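Local atomic coordinates of rhamnosidase B (Bacillus sp., PDB entry 2OKX), a protein that hydrolyses alpha-L-rhamnosides, releasing terminal alpha-L-rhamnose, as a glycoside hydrolase of family 78. Residues R365-A370 and E378-W383; S269-D274 and R288-N293; L819-I824 and S874-V879. All coordinates share one frame; numbering follows the deposited sequence.

Contact 1 (R365-A370 and E378-W383)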
ATOM      1  N   ARG A 365       9.992   0.128 -36.174  1.00 32.56           N
ATOM      2  CA  ARG A 365      11.229   0.868 -36.426  1.00 34.58           C
ATOM      3  C   ARG A 365      11.156   1.917 -37.533  1.00 34.37           C
ATOM      4  O   ARG A 365      11.820   2.949 -37.461  1.00 35.84           O
ATOM      5  CB  ARG A 365      12.364  -0.109 -36.744  1.00 36.22           C
ATOM      6  CG  ARG A 365      12.803  -0.963 -35.568  1.00 39.02           C
ATOM      7  CD  ARG A 365      13.449  -0.119 -34.484  1.00 40.70           C
ATOM      8  NE  ARG A 365      13.873  -0.932 -33.345  1.00 44.62           N
ATOM      9  CZ  ARG A 365      14.533  -0.461 -32.292  1.00 44.87           C
ATOM     10  NH1 ARG A 365      14.851   0.826 -32.227  1.00 45.92           N
ATOM     11  NH2 ARG A 365      14.882  -1.277 -31.306  1.00 45.57           N
ATOM     12  N   ALA A 366      10.358   1.653 -38.559  1.00 35.65           N
ATOM     13  CA  ALA A 366      10.243   2.584 -39.678  1.00 36.56           C
ATOM     14  C   ALA A 366       9.152   3.629 -39.488  1.00 36.82           C
ATOM     15  O   ALA A 366       9.333   4.797 -39.828  1.00 35.85           O
ATOM     16  CB  ALA A 366       9.986   1.808 -40.966  1.00 36.46           C
ATOM     17  N   LEU A 367       8.027   3.194 -38.931  1.00 38.56           N
ATOM     18  CA  LEU A 367       6.857   4.039 -38.720  1.00 40.73           C
ATOM     19  C   LEU A 367       7.049   5.517 -38.389  1.00 41.80           C
ATOM     20  O   LEU A 367       6.547   6.383 -39.110  1.00 43.40           O
ATOM     21  CB  LEU A 367       5.947   3.402 -37.668  1.00 40.97           C
ATOM     22  CG  LEU A 367       4.609   4.092 -37.397  1.00 41.82           C
ATOM     23  CD1 LEU A 367       3.965   4.546 -38.691  1.00 42.40           C
ATOM     24  CD2 LEU A 367       3.703   3.125 -36.660  1.00 42.91           C
ATOM     25  N   PRO A 368       7.775   5.834 -37.306  1.00 41.50           N
ATOM     26  CA  PRO A 368       7.965   7.247 -36.962  1.00 40.72           C
ATOM     27  C   PRO A 368       8.273   8.148 -38.155  1.00 40.83           C
ATOM     28  O   PRO A 368       7.486   9.031 -38.500  1.00 40.99           O
ATOM     29  CB  PRO A 368       9.111   7.201 -35.959  1.00 40.82           C
ATOM     30  CG  PRO A 368       8.888   5.904 -35.275  1.00 42.45           C
ATOM     31  CD  PRO A 368       8.595   4.976 -36.435  1.00 41.15           C
ATOM     32  N   GLU A 369       9.416   7.916 -38.787  1.00 40.25           N
ATOM     33  CA  GLU A 369       9.833   8.719 -39.926  1.00 40.96           C
ATOM     34  C   GLU A 369       9.099   8.383 -41.228  1.00 40.02           C
ATOM     35  O   GLU A 369       9.016   9.215 -42.127  1.00 40.91           O
ATOM     36  CB  GLU A 369      11.345   8.582 -40.131  1.00 42.27           C
ATOM     37  CG  GLU A 369      12.200   9.273 -39.063  1.00 45.71           C
ATOM     38  CD  GLU A 369      12.203   8.555 -37.714  1.00 48.17           C
ATOM     39  OE1 GLU A 369      12.801   9.094 -36.755  1.00 47.83           O
ATOM     40  OE2 GLU A 369      11.618   7.454 -37.609  1.00 49.02           O
ATOM     41  N   ALA A 370       8.559   7.173 -41.319  1.00 39.76           N
ATOM     42  CA  ALA A 370       7.853   6.734 -42.519  1.00 39.36           C
ATOM     43  C   ALA A 370       6.429   7.276 -42.643  1.00 40.18           C
ATOM     44  O   ALA A 370       5.797   7.131 -43.692  1.00 39.87           O
ATOM     45  CB  ALA A 370       7.833   5.213 -42.575  1.00 39.06           C
ATOM     46  N   GLU A 378      -1.647   5.854 -43.384  1.00 43.33           N
ATOM     47  CA  GLU A 378      -2.568   4.884 -43.975  1.00 43.38           C
ATOM     48  C   GLU A 378      -1.874   3.575 -44.331  1.00 41.36           C
ATOM     49  O   GLU A 378      -2.489   2.509 -44.300  1.00 40.61           O
ATOM     50  CB  GLU A 378      -3.219   5.464 -45.233  1.00 46.84           C
ATOM     51  CG  GLU A 378      -4.192   6.598 -44.965  1.00 51.87           C
ATOM     52  CD  GLU A 378      -5.357   6.166 -44.093  1.00 54.76           C
ATOM     53  OE1 GLU A 378      -6.069   5.213 -44.479  1.00 56.10           O
ATOM     54  OE2 GLU A 378      -5.558   6.781 -43.023  1.00 57.03           O
ATOM     55  N   ALA A 379      -0.591   3.662 -44.668  1.00 40.06           N
ATOM     56  CA  ALA A 379       0.189   2.483 -45.030  1.00 39.80           C
ATOM     57  C   ALA A 379       0.382   1.554 -43.831  1.00 39.75           C
ATOM     58  O   ALA A 379       0.808   0.409 -43.981  1.00 38.32           O
ATOM     59  CB  ALA A 379       1.541   2.911 -45.579  1.00 40.09           C
ATOM     60  N   PHE A 380       0.065   2.060 -42.645  1.00 39.83           N
ATOM     61  CA  PHE A 380       0.198   1.295 -41.409  1.00 39.75           C
ATOM     62  C   PHE A 380      -1.170   1.121 -40.755  1.00 39.90           C
ATOM     63  O   PHE A 380      -1.273   0.711 -39.601  1.00 39.47           O
ATOM     64  CB  PHE A 380       1.136   2.028 -40.450  1.00 39.10           C
ATOM     65  CG  PHE A 380       2.547   2.153 -40.957  1.00 39.09           C
ATOM     66  CD1 PHE A 380       3.442   1.094 -40.836  1.00 39.53           C
ATOM     67  CD2 PHE A 380       2.983   3.332 -41.554  1.00 38.10           C
ATOM     68  CE1 PHE A 380       4.752   1.207 -41.303  1.00 39.42           C
ATOM     69  CE2 PHE A 380       4.291   3.454 -42.024  1.00 39.09           C
ATOM     70  CZ  PHE A 380       5.176   2.389 -41.896  1.00 37.75           C
ATOM     71  N   ALA A 381      -2.217   1.433 -41.514  1.00 40.18           N
ATOM     72  CA  ALA A 381      -3.595   1.347 -41.039  1.00 40.23           C
ATOM     73  C   ALA A 381      -3.925   0.109 -40.207  1.00 40.32           C
ATOM     74  O   ALA A 381      -4.685   0.193 -39.240  1.00 40.15           O
ATOM     75  CB  ALA A 381      -4.550   1.441 -42.229  1.00 41.31           C
ATOM     76  N   SER A 382      -3.361  -1.035 -40.581  1.00 39.81           N
ATOM     77  CA  SER A 382      -3.615  -2.280 -39.863  1.00 39.34           C
ATOM     78  C   SER A 382      -3.165  -2.221 -38.402  1.00 38.30           C
ATOM     79  O   SER A 382      -3.664  -2.973 -37.564  1.00 38.06           O
ATOM     80  CB  SER A 382      -2.913  -3.443 -40.566  1.00 40.43           C
ATOM     81  OG  SER A 382      -1.518  -3.207 -40.671  1.00 43.08           O
ATOM     82  N   TRP A 383      -2.226  -1.330 -38.102  1.00 36.89           N
ATOM     83  CA  TRP A 383      -1.719  -1.192 -36.739  1.00 36.37           C
ATOM     84  C   TRP A 383      -2.400  -0.078 -35.937  1.00 35.67           C
ATOM     85  O   TRP A 383      -2.301  -0.047 -34.712  1.00 35.12           O
ATOM     86  CB  TRP A 383      -0.211  -0.934 -36.758  1.00 34.87           C
ATOM     87  CG  TRP A 383       0.613  -2.083 -37.261  1.00 35.94           C
ATOM     88  CD1 TRP A 383       1.270  -2.161 -38.456  1.00 36.01           C
ATOM     89  CD2 TRP A 383       0.893  -3.307 -36.569  1.00 35.65           C
ATOM     90  NE1 TRP A 383       1.945  -3.354 -38.548  1.00 36.17           N
ATOM     91  CE2 TRP A 383       1.731  -4.077 -37.404  1.00 35.72           C
ATOM     92  CE3 TRP A 383       0.517  -3.828 -35.321  1.00 35.58           C
ATOM     93  CZ2 TRP A 383       2.202  -5.343 -37.034  1.00 35.96           C
ATOM     94  CZ3 TRP A 383       0.985  -5.088 -34.953  1.00 35.86           C
ATOM     95  CH2 TRP A 383       1.819  -5.829 -35.807  1.00 36.31           C
TER
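Leu-367 and Phe-380 carry most of this apolar contact, their side chains lying alongside one another and pointing opposite ways. The CD1 methyl of Leu-367 lies over one face of the phenyl ring as a CH-pi interaction, 3.6 Å from the ring centroid of Phe-380 and 24° off the ring normal. It is displaced toward the rim, so that its closest carbon is CD2 of Phe-380 at 3.3 Å, a tight approach. Placing CG of Leu-367 anti to its own nitrogen (chi1 -175°) swings the branched end from the helix toward the ring.

A second, looser apolar contact is made at the edge of the ring: CB of Ala-370, about one turn further along, stands near the ring plane, 3.9 Å from CZ of Phe-380. Leu-367 and Ala-370 thus hold the phenyl group at one face and at its edge.

Helix 362-370 and the loop that follows it lie against a sheet of the D2 beta-sandwich; after the helix the chain doubles back through a loop and a 3-10 segment to the residues that lead into strand 384-386. Leu-367 also reaches Ile-340 and Tyr-245 of the sheet beneath. With an alanine in place of Phe-380, the CD1 methyl of Leu-367 would probably lose the surface it rests on and a gap would open between helix and loop.

Backbone hydrogen bonding is local to each segment. Around Pro-368, whose nitrogen has no proton to give, the helix is kinked; beyond it, Ala-370 N bonds to Ala-366 O at 2.9 Å. Within 378-383, Trp-383 N bonds to Phe-380 O at 2.7 Å, and the Trp-383 indole NE1 ties back to Asp-363 OD2 near the start of the helix.

Contact 2 (S269-D274 and R288-N293)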
ATOM      1  N   SER A 269      10.988   5.538 -26.270  1.00 28.08           N
ATOM      2  CA  SER A 269      12.193   6.206 -26.747  1.00 28.23           C
ATOM      3  C   SER A 269      12.062   7.691 -27.067  1.00 28.81           C
ATOM      4  O   SER A 269      13.071   8.391 -27.154  1.00 29.90           O
ATOM      5  CB  SER A 269      12.727   5.482 -27.983  1.00 28.93           C
ATOM      6  OG  SER A 269      11.805   5.567 -29.055  1.00 28.95           O
ATOM      7  N   GLY A 270      10.841   8.181 -27.260  1.00 27.39           N
ATOM      8  CA  GLY A 270      10.698   9.592 -27.561  1.00 25.26           C
ATOM      9  C   GLY A 270       9.371  10.042 -28.137  1.00 24.90           C
ATOM     10  O   GLY A 270       8.393   9.291 -28.171  1.00 24.43           O
ATOM     11  N   VAL A 271       9.353  11.291 -28.590  1.00 25.39           N
ATOM     12  CA  VAL A 271       8.169  11.905 -29.170  1.00 24.41           C
ATOM     13  C   VAL A 271       8.497  12.431 -30.567  1.00 26.21           C
ATOM     14  O   VAL A 271       9.534  13.070 -30.775  1.00 26.28           O
ATOM     15  CB  VAL A 271       7.677  13.089 -28.302  1.00 24.15           C
ATOM     16  CG1 VAL A 271       6.511  13.793 -28.987  1.00 24.97           C
ATOM     17  CG2 VAL A 271       7.256  12.588 -26.919  1.00 21.35           C
ATOM     18  N   TRP A 272       7.608  12.151 -31.513  1.00 25.62           N
ATOM     19  CA  TRP A 272       7.771  12.594 -32.892  1.00 27.00           C
ATOM     20  C   TRP A 272       6.610  13.508 -33.285  1.00 27.06           C
ATOM     21  O   TRP A 272       5.460  13.265 -32.914  1.00 26.36           O
ATOM     22  CB  TRP A 272       7.797  11.386 -33.838  1.00 27.50           C
ATOM     23  CG  TRP A 272       9.106  10.643 -33.878  1.00 30.74           C
ATOM     24  CD1 TRP A 272      10.081  10.751 -34.829  1.00 30.23           C
ATOM     25  CD2 TRP A 272       9.579   9.678 -32.927  1.00 32.05           C
ATOM     26  NE1 TRP A 272      11.130   9.913 -34.532  1.00 32.04           N
ATOM     27  CE2 TRP A 272      10.849   9.243 -33.370  1.00 32.78           C
ATOM     28  CE3 TRP A 272       9.055   9.139 -31.745  1.00 31.96           C
ATOM     29  CZ2 TRP A 272      11.604   8.292 -32.672  1.00 33.17           C
ATOM     30  CZ3 TRP A 272       9.805   8.194 -31.049  1.00 33.58           C
ATOM     31  CH2 TRP A 272      11.067   7.781 -31.517  1.00 33.55           C
ATOM     32  N   VAL A 273       6.924  14.559 -34.035  1.00 26.93           N
ATOM     33  CA  VAL A 273       5.918  15.502 -34.513  1.00 28.48           C
ATOM     34  C   VAL A 273       6.166  15.690 -36.007  1.00 29.33           C
ATOM     35  O   VAL A 273       7.240  16.138 -36.412  1.00 27.02           O
ATOM     36  CB  VAL A 273       6.030  16.866 -33.796  1.00 28.23           C
ATOM     37  CG1 VAL A 273       5.046  17.858 -34.400  1.00 30.62           C
ATOM     38  CG2 VAL A 273       5.746  16.689 -32.307  1.00 28.54           C
ATOM     39  N   ASP A 274       5.173  15.336 -36.819  1.00 29.41           N
ATOM     40  CA  ASP A 274       5.303  15.445 -38.266  1.00 31.50           C
ATOM     41  C   ASP A 274       6.490  14.601 -38.737  1.00 32.82           C
ATOM     42  O   ASP A 274       7.210  14.981 -39.657  1.00 33.84           O
ATOM     43  CB  ASP A 274       5.512  16.907 -38.686  1.00 30.79           C
ATOM     44  CG  ASP A 274       4.342  17.798 -38.308  1.00 30.17           C
ATOM     45  OD1 ASP A 274       3.184  17.352 -38.438  1.00 32.95           O
ATOM     46  OD2 ASP A 274       4.577  18.951 -37.894  1.00 30.74           O
ATOM     47  N   ARG A 288       8.356  15.653 -18.076  1.00 24.30           N
ATOM     48  CA  ARG A 288       8.979  16.133 -19.296  1.00 24.42           C
ATOM     49  C   ARG A 288       7.996  16.993 -20.071  1.00 23.56           C
ATOM     50  O   ARG A 288       6.807  16.678 -20.152  1.00 22.41           O
ATOM     51  CB  ARG A 288       9.462  14.971 -20.169  1.00 24.90           C
ATOM     52  CG  ARG A 288      10.208  15.445 -21.412  1.00 26.98           C
ATOM     53  CD  ARG A 288      10.797  14.295 -22.216  1.00 28.78           C
ATOM     54  NE  ARG A 288      11.911  13.645 -21.531  1.00 28.06           N
ATOM     55  CZ  ARG A 288      12.675  12.706 -22.081  1.00 29.49           C
ATOM     56  NH1 ARG A 288      12.447  12.310 -23.329  1.00 26.57           N
ATOM     57  NH2 ARG A 288      13.666  12.160 -21.386  1.00 26.71           N
ATOM     58  N   TYR A 289       8.501  18.094 -20.618  1.00 24.15           N
ATOM     59  CA  TYR A 289       7.685  19.011 -21.407  1.00 25.27           C
ATOM     60  C   TYR A 289       8.418  19.366 -22.699  1.00 25.32           C
ATOM     61  O   TYR A 289       9.621  19.615 -22.693  1.00 24.79           O
ATOM     62  CB  TYR A 289       7.394  20.294 -20.618  1.00 24.87           C
ATOM     63  CG  TYR A 289       6.803  20.040 -19.250  1.00 24.70           C
ATOM     64  CD1 TYR A 289       7.625  19.743 -18.160  1.00 26.64           C
ATOM     65  CD2 TYR A 289       5.426  20.028 -19.059  1.00 24.50           C
ATOM     66  CE1 TYR A 289       7.086  19.436 -16.917  1.00 24.05           C
ATOM     67  CE2 TYR A 289       4.875  19.720 -17.819  1.00 26.34           C
ATOM     68  CZ  TYR A 289       5.713  19.421 -16.753  1.00 26.45           C
ATOM     69  OH  TYR A 289       5.173  19.084 -15.534  1.00 24.94           O
ATOM     70  N   TYR A 290       7.683  19.374 -23.804  1.00 25.43           N
ATOM     71  CA  TYR A 290       8.262  19.715 -25.099  1.00 26.77           C
ATOM     72  C   TYR A 290       7.635  21.007 -25.597  1.00 27.39           C
ATOM     73  O   TYR A 290       6.431  21.217 -25.446  1.00 26.97           O
ATOM     74  CB  TYR A 290       7.990  18.622 -26.139  1.00 25.80           C
ATOM     75  CG  TYR A 290       8.685  17.304 -25.903  1.00 25.31           C
ATOM     76  CD1 TYR A 290       8.206  16.391 -24.963  1.00 26.25           C
ATOM     77  CD2 TYR A 290       9.805  16.949 -26.654  1.00 26.29           C
ATOM     78  CE1 TYR A 290       8.827  15.149 -24.784  1.00 26.80           C
ATOM     79  CE2 TYR A 290      10.429  15.719 -26.484  1.00 26.02           C
ATOM     80  CZ  TYR A 290       9.938  14.823 -25.552  1.00 26.11           C
ATOM     81  OH  TYR A 290      10.560  13.602 -25.405  1.00 25.40           O
ATOM     82  N   SER A 291       8.457  21.863 -26.191  1.00 29.26           N
ATOM     83  CA  SER A 291       7.985  23.126 -26.739  1.00 30.09           C
ATOM     84  C   SER A 291       7.930  22.958 -28.253  1.00 30.49           C
ATOM     85  O   SER A 291       8.917  22.561 -28.872  1.00 30.49           O
ATOM     86  CB  SER A 291       8.947  24.261 -26.375  1.00 31.42           C
ATOM     87  OG  SER A 291       8.439  25.512 -26.811  1.00 32.18           O
ATOM     88  N   LEU A 292       6.777  23.247 -28.846  1.00 30.82           N
ATOM     89  CA  LEU A 292       6.619  23.107 -30.289  1.00 32.01           C
ATOM     90  C   LEU A 292       6.228  24.433 -30.927  1.00 33.48           C
ATOM     91  O   LEU A 292       5.201  25.011 -30.586  1.00 34.10           O
ATOM     92  CB  LEU A 292       5.542  22.064 -30.608  1.00 29.09           C
ATOM     93  CG  LEU A 292       5.609  20.716 -29.885  1.00 28.82           C
ATOM     94  CD1 LEU A 292       4.447  19.844 -30.331  1.00 26.91           C
ATOM     95  CD2 LEU A 292       6.933  20.031 -30.174  1.00 29.59           C
ATOM     96  N   ASN A 293       7.055  24.908 -31.850  1.00 35.66           N
ATOM     97  CA  ASN A 293       6.784  26.155 -32.556  1.00 37.94           C
ATOM     98  C   ASN A 293       6.171  25.739 -33.889  1.00 37.58           C
ATOM     99  O   ASN A 293       6.877  25.546 -34.878  1.00 37.66           O
ATOM    100  CB  ASN A 293       8.089  26.924 -32.772  1.00 40.37           C
ATOM    101  CG  ASN A 293       7.865  28.300 -33.361  1.00 44.63           C
ATOM    102  OD1 ASN A 293       6.989  29.046 -32.915  1.00 46.70           O
ATOM    103  ND2 ASN A 293       8.665  28.651 -34.361  1.00 45.74           N
TER
HETATM  104  O   HOH W   1      14.107  10.474 -24.599  1.00 30.33           O
HETATM  105  O   HOH W   2      11.730  12.745 -27.642  1.00 25.57           O
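Val-271 sits over one face of the Tyr-290 ring, its CB 4.3 Å from the ring centroid and offset toward the rim in a CH-pi contact. The CG2 methyl of Val-271, anti to the carbonyl carbon, touches the hydroxyl half of the ring, 3.7 Å from CE1 of Tyr-290. Two residues on, the equivalent methyl of Val-273 meets the forked end of Leu-292 at a slant, CG2 to CD1 3.9 Å.

Polar links secure the far end of the tyrosine. One water joins the strands by accepting from Val-271 N at 2.9 Å and hydrogen-bonding Tyr-290 OH at 2.7 Å. Arg-288 NH1 donates to the same hydroxyl, 3.1 Å from Tyr-290 OH and nearly straight (163°), with the oxygen close to the guanidinium plane. The phenol oxygen is therefore held by two partners, the guanidinium and the water, and Arg-288 is itself steadied by a cation-pi contact with Trp-281.

This is face-to-face packing of a beta-sandwich. Strand 271-273 pairs with strands 276-277 and 297-309 in one sheet, strand 288-294 borders strand 256-262 in the other, and Gln-278 packs against Val-273, Tyr-290 and Leu-292 between them.

Contact 3 (L819-I824 and S874-V879)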
ATOM      1  N   LEU A 819      25.591   2.205  20.375  1.00 20.68           N
ATOM      2  CA  LEU A 819      25.784   2.416  18.946  1.00 22.88           C
ATOM      3  C   LEU A 819      24.421   2.397  18.259  1.00 22.65           C
ATOM      4  O   LEU A 819      24.187   3.124  17.291  1.00 21.42           O
ATOM      5  CB  LEU A 819      26.661   1.312  18.356  1.00 24.83           C
ATOM      6  CG  LEU A 819      26.979   1.475  16.867  1.00 29.52           C
ATOM      7  CD1 LEU A 819      27.800   2.744  16.658  1.00 32.08           C
ATOM      8  CD2 LEU A 819      27.743   0.255  16.362  1.00 30.10           C
ATOM      9  N   MET A 820      23.531   1.546  18.762  1.00 20.91           N
ATOM     10  CA  MET A 820      22.183   1.429  18.224  1.00 20.12           C
ATOM     11  C   MET A 820      21.463   2.761  18.419  1.00 20.43           C
ATOM     12  O   MET A 820      20.850   3.286  17.489  1.00 19.45           O
ATOM     13  CB  MET A 820      21.421   0.310  18.944  1.00 19.91           C
ATOM     14  CG  MET A 820      20.018   0.051  18.408  1.00 20.64           C
ATOM     15  SD  MET A 820      18.990  -0.891  19.573  1.00 22.34           S
ATOM     16  CE  MET A 820      19.855  -2.461  19.608  1.00 20.23           C
ATOM     17  N   LEU A 821      21.545   3.314  19.627  1.00 19.30           N
ATOM     18  CA  LEU A 821      20.899   4.591  19.910  1.00 19.62           C
ATOM     19  C   LEU A 821      21.440   5.714  19.038  1.00 19.75           C
ATOM     20  O   LEU A 821      20.673   6.531  18.521  1.00 18.88           O
ATOM     21  CB  LEU A 821      21.068   4.980  21.385  1.00 19.14           C
ATOM     22  CG  LEU A 821      20.270   4.176  22.409  1.00 19.14           C
ATOM     23  CD1 LEU A 821      20.351   4.873  23.762  1.00 17.95           C
ATOM     24  CD2 LEU A 821      18.820   4.065  21.962  1.00 17.53           C
ATOM     25  N   ASP A 822      22.756   5.770  18.877  1.00 18.94           N
ATOM     26  CA  ASP A 822      23.336   6.819  18.053  1.00 21.26           C
ATOM     27  C   ASP A 822      22.921   6.684  16.597  1.00 19.68           C
ATOM     28  O   ASP A 822      22.746   7.686  15.903  1.00 20.61           O
ATOM     29  CB  ASP A 822      24.861   6.831  18.170  1.00 22.54           C
ATOM     30  CG  ASP A 822      25.335   7.395  19.496  1.00 25.50           C
ATOM     31  OD1 ASP A 822      24.607   8.216  20.094  1.00 24.75           O
ATOM     32  OD2 ASP A 822      26.441   7.034  19.934  1.00 29.24           O
ATOM     33  N   ASP A 823      22.759   5.450  16.130  1.00 18.27           N
ATOM     34  CA  ASP A 823      22.345   5.230  14.751  1.00 19.71           C
ATOM     35  C   ASP A 823      20.904   5.714  14.595  1.00 19.46           C
ATOM     36  O   ASP A 823      20.564   6.388  13.621  1.00 17.81           O
ATOM     37  CB  ASP A 823      22.431   3.746  14.383  1.00 19.96           C
ATOM     38  CG  ASP A 823      22.329   3.513  12.883  1.00 23.83           C
ATOM     39  OD1 ASP A 823      23.374   3.566  12.199  1.00 22.38           O
ATOM     40  OD2 ASP A 823      21.204   3.293  12.384  1.00 22.43           O
ATOM     41  N   ILE A 824      20.055   5.363  15.558  1.00 19.08           N
ATOM     42  CA  ILE A 824      18.662   5.783  15.518  1.00 18.70           C
ATOM     43  C   ILE A 824      18.595   7.309  15.517  1.00 19.00           C
ATOM     44  O   ILE A 824      17.882   7.907  14.709  1.00 20.62           O
ATOM     45  CB  ILE A 824      17.876   5.212  16.726  1.00 18.58           C
ATOM     46  CG1 ILE A 824      17.690   3.703  16.548  1.00 18.34           C
ATOM     47  CG2 ILE A 824      16.518   5.898  16.857  1.00 17.48           C
ATOM     48  CD1 ILE A 824      17.090   3.005  17.755  1.00 19.98           C
ATOM     49  N   SER A 874      12.387  -2.854  23.984  1.00 16.18           N
ATOM     50  CA  SER A 874      13.061  -4.135  24.202  1.00 17.13           C
ATOM     51  C   SER A 874      14.538  -4.039  24.585  1.00 19.11           C
ATOM     52  O   SER A 874      14.961  -4.564  25.620  1.00 20.15           O
ATOM     53  CB  SER A 874      12.914  -5.027  22.963  0.53 16.85           C
ATOM     54  OG  SER A 874      13.576  -4.474  21.839  0.53 15.32           O
ATOM     55  N   SER A 875      15.326  -3.367  23.758  1.00 18.81           N
ATOM     56  CA  SER A 875      16.756  -3.248  24.013  1.00 18.23           C
ATOM     57  C   SER A 875      17.171  -2.243  25.082  1.00 18.81           C
ATOM     58  O   SER A 875      18.115  -2.491  25.832  1.00 20.15           O
ATOM     59  CB  SER A 875      17.485  -2.904  22.711  1.00 17.70           C
ATOM     60  OG  SER A 875      17.494  -4.005  21.818  1.00 20.31           O
ATOM     61  N   ILE A 876      16.464  -1.119  25.152  1.00 17.44           N
ATOM     62  CA  ILE A 876      16.794  -0.034  26.080  1.00 15.98           C
ATOM     63  C   ILE A 876      16.009  -0.027  27.390  1.00 16.66           C
ATOM     64  O   ILE A 876      16.599  -0.095  28.471  1.00 17.58           O
ATOM     65  CB  ILE A 876      16.606   1.333  25.368  1.00 16.62           C
ATOM     66  CG1 ILE A 876      17.294   1.294  24.000  1.00 15.94           C
ATOM     67  CG2 ILE A 876      17.172   2.460  26.214  1.00 13.95           C
ATOM     68  CD1 ILE A 876      18.771   0.968  24.046  1.00 16.55           C
ATOM     69  N   LEU A 877      14.687   0.084  27.306  1.00 15.00           N
ATOM     70  CA  LEU A 877      13.872   0.072  28.517  1.00 15.88           C
ATOM     71  C   LEU A 877      14.199  -1.229  29.254  1.00 17.53           C
ATOM     72  O   LEU A 877      14.261  -1.261  30.485  1.00 17.32           O
ATOM     73  CB  LEU A 877      12.388   0.108  28.168  1.00 12.25           C
ATOM     74  CG  LEU A 877      11.449   0.127  29.375  1.00 13.77           C
ATOM     75  CD1 LEU A 877      11.657   1.406  30.200  1.00 13.35           C
ATOM     76  CD2 LEU A 877      10.015   0.041  28.876  1.00 15.85           C
ATOM     77  N   GLY A 878      14.390  -2.297  28.481  1.00 17.92           N
ATOM     78  CA  GLY A 878      14.759  -3.583  29.050  1.00 17.76           C
ATOM     79  C   GLY A 878      13.728  -4.694  29.116  1.00 17.59           C
ATOM     80  O   GLY A 878      13.976  -5.710  29.760  1.00 19.41           O
ATOM     81  N   VAL A 879      12.588  -4.535  28.450  1.00 16.90           N
ATOM     82  CA  VAL A 879      11.547  -5.563  28.502  1.00 17.35           C
ATOM     83  C   VAL A 879      11.628  -6.591  27.380  1.00 17.35           C
ATOM     84  O   VAL A 879      11.481  -6.248  26.207  1.00 17.00           O
ATOM     85  CB  VAL A 879      10.133  -4.935  28.464  1.00 17.49           C
ATOM     86  CG1 VAL A 879       9.072  -6.029  28.562  1.00 17.21           C
ATOM     87  CG2 VAL A 879       9.972  -3.937  29.599  1.00 17.11           C
TER
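Met-820 lies opposite Ser-875 and Leu-821 opposite Ile-876, the two helical segments approaching to 9.2 Å between the CA atoms of the first pair and 8.7 Å between those of the second. Residues 819-824 run through regular helix, as the bond from Ile-824 N to Met-820 O (2.9 Å) reflects. The partner helix widens into a pi-type turn at 874-876. Gly-878 leaves helical geometry with a positive phi of 106°, a conformation in which a side chain would press on the preceding carbonyl oxygen, and the chain passes into strand 879-881.

Both helices belong to the six-hairpin glycosidase domain, an (alpha/alpha)6 barrel that probably houses the active site, and the contact joins helix 817-833 to helix 868-876, whose far end leads into the C-terminal beta domain.

Leu-821 and Ile-876 meet tip to tip: CD2 of Leu-821 stands 3.7 Å from CD1 of Ile-876 and almost as near its CG1. Leu-872, one turn back on the same helix as Ile-876, also packs on Leu-821, and Leu-898 covers Ile-876.

Beside this pair, Met-820 extends its chain with CG anti to the backbone N (chi1 -177°) and then bends at the sulfur (chi3 -65°), which lays SD and the terminal methyl along Ser-875. CE of Met-820 comes to 3.6 Å from Ser-875 OG, and SD to 4.0 Å from Ser-875 CB. This is van der Waals packing against a buried hydroxyl whose polar partner is Glu-812 OE2 of helix 801-813. From that same helix Tyr-808 packs on Met-820, and Phe-871 reaches the methionine from helix 868-876.

Overall arrangement
From the N terminus the chain reaches contact 2, which closes a short loop between the facing sheets of the D2 beta-sandwich, then contact 1, where a helix and the loop after it cover the same domain, and finally contact 3, which closes a longer loop in the helical barrel, with 49 residues between its segments. The three follow in series, neither nesting nor crossing. Contacts 1 and 2 have centres about 18 Å apart and touch: Glu-369 OE1 probably accepts from Trp-272 NE1 at 2.9 Å, and Pro-368 packs on the same indole, tying the helix to strand 271-273. Contact 3 stands apart, its centre about 64 Å from that of contact 1 and about 54 Å from that of contact 2.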